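Local coordinates for protein endonuclease PI-MtuI (Mycobacterium tuberculosis, PDB 2IMZ) that probably acts as an intein, excising itself from a RecA precursor by protein splicing and joining the flanking sequences, at residues I57-A62 and R82-L87. The protein carries 1 engineered substitution. Numbering follows the deposited sequence.
Sequences IGLRIA and RAAGEL
Leu59 and Leu87 meet through single methyl groups: CD1 of Leu59 stands 3.8 Å from CD1 of Leu87, and the two side chains cross at about a right angle. Both leucines adopt the same conformation, with CG turned opposite the carbonyl carbon. In Leu59 (chi1 -56°) this carries CG toward the 3-10 turn; in Leu87 CG itself runs slightly off, and CD1 is the branch that turns back (chi2 177°) toward Leu59. Leu59 CD1 also lies 4.3 Å from Ala84 CB, so one methyl touches both an alanine and a leucine. Ile57 reaches the same alanine by its longer branch, with CD1 4.1 Å from Ala84 CB. Its CG1 is flanked by the backbone N and the carbonyl carbon (chi1 54°), which aims this branch, and with it CD1, at the 3-10 turn.

Within the intein splicing domain, an all-beta fold of the Hint type, this contact joins strand 54-61 to the turn that follows the small two-stranded sheet of 74-77 and 80-83. Alternation along the strand sends Ile57 and Leu59 to the same face, while the intervening Gly58 and the next residue, Arg60, make no contact with 82-87; Arg60 NE instead pairs with Glu139 in a salt bridge. The opposing surface is shaped by 3-10 segment 84-86: Glu86 N donates to Ala83 O at 2.9 Å, and Leu87 N to Ala84 O at 3.1 Å. The second bond joins Ala84 directly to Leu87, and both side chains meet CD1 of Leu59. Val75 touches both of them from strand 74-77, and Ile137 adds to the apolar packing around Leu87. The other methyl of Leu87, CD2, sits above the middle of the Arg82 guanidinium, 3.5 Å from its plane.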
# COMPACT_ATOMS: atom_id res chain seq x y z
N ILE A 57 7.13 15.28 5.03
CA ILE A 57 6.50 16.41 5.70
C ILE A 57 6.04 15.91 7.06
O ILE A 57 6.01 14.70 7.30
CB ILE A 57 5.31 16.98 4.88
CG1 ILE A 57 4.30 15.89 4.51
CG2 ILE A 57 5.85 17.65 3.62
CD1 ILE A 57 3.33 15.56 5.62
N GLY A 58 5.69 16.83 7.96
CA GLY A 58 5.28 16.43 9.29
C GLY A 58 3.89 16.86 9.71
O GLY A 58 3.43 17.96 9.39
N LEU A 59 3.22 15.98 10.44
CA LEU A 59 1.88 16.25 10.93
C LEU A 59 1.85 16.01 12.43
O LEU A 59 1.93 14.87 12.88
CB LEU A 59 0.86 15.33 10.25
CG LEU A 59 0.83 15.36 8.72
CD1 LEU A 59 -0.16 14.32 8.20
CD2 LEU A 59 0.44 16.75 8.24
N ARG A 60 1.76 17.09 13.22
CA ARG A 60 1.69 16.93 14.66
C ARG A 60 0.22 16.72 14.97
O ARG A 60 -0.63 17.56 14.65
CB ARG A 60 2.21 18.17 15.41
CG ARG A 60 2.30 17.95 16.92
CD ARG A 60 3.20 18.98 17.59
NE ARG A 60 2.70 20.34 17.41
CZ ARG A 60 1.68 20.87 18.09
NH1 ARG A 60 1.05 20.16 19.01
NH2 ARG A 60 1.30 22.11 17.84
N ILE A 61 -0.08 15.59 15.60
CA ILE A 61 -1.44 15.21 15.92
C ILE A 61 -1.82 15.66 17.33
O ILE A 61 -0.94 15.82 18.18
CB ILE A 61 -1.58 13.67 15.83
CG1 ILE A 61 -0.95 13.18 14.52
CG2 ILE A 61 -3.04 13.25 15.93
CD1 ILE A 61 -1.51 13.82 13.26
N ALA A 62 -3.11 15.88 17.57
CA ALA A 62 -3.56 16.27 18.90
C ALA A 62 -3.03 15.18 19.83
O ALA A 62 -3.15 13.99 19.53
CB ALA A 62 -5.09 16.32 18.96
N ARG A 82 -6.26 9.53 2.20
CA ARG A 82 -5.84 10.83 1.71
C ARG A 82 -4.33 10.93 1.80
O ARG A 82 -3.72 10.42 2.75
CB ARG A 82 -6.47 11.95 2.54
CG ARG A 82 -7.99 11.98 2.49
CD ARG A 82 -8.53 13.16 3.27
NE ARG A 82 -8.06 14.43 2.72
CZ ARG A 82 -8.23 15.61 3.30
NH1 ARG A 82 -8.88 15.69 4.46
NH2 ARG A 82 -7.76 16.70 2.73
N ALA A 83 -3.71 11.57 0.81
CA ALA A 83 -2.27 11.73 0.80
C ALA A 83 -1.88 12.67 1.94
O ALA A 83 -2.49 13.72 2.13
CB ALA A 83 -1.82 12.31 -0.54
N ALA A 84 -0.86 12.29 2.70
CA ALA A 84 -0.41 13.09 3.83
C ALA A 84 -0.19 14.55 3.44
O ALA A 84 -0.55 15.46 4.19
CB ALA A 84 0.86 12.50 4.41
N GLY A 85 0.40 14.77 2.27
CA GLY A 85 0.69 16.11 1.81
C GLY A 85 -0.51 17.00 1.53
O GLY A 85 -0.36 18.20 1.32
N GLU A 86 -1.71 16.41 1.54
CA GLU A 86 -2.93 17.17 1.29
C GLU A 86 -3.67 17.52 2.57
O GLU A 86 -4.63 18.30 2.55
CB GLU A 86 -3.84 16.37 0.36
CG GLU A 86 -3.25 16.17 -1.03
CD GLU A 86 -4.05 15.20 -1.87
OE1 GLU A 86 -5.27 15.41 -2.02
OE2 GLU A 86 -3.45 14.23 -2.38
N LEU A 87 -3.22 16.96 3.69
CA LEU A 87 -3.86 17.23 4.97
C LEU A 87 -3.45 18.59 5.53
O LEU A 87 -2.32 19.04 5.34
CB LEU A 87 -3.51 16.12 5.97
CG LEU A 87 -3.98 14.74 5.52
CD1 LEU A 87 -3.53 13.69 6.51
CD2 LEU A 87 -5.50 14.74 5.38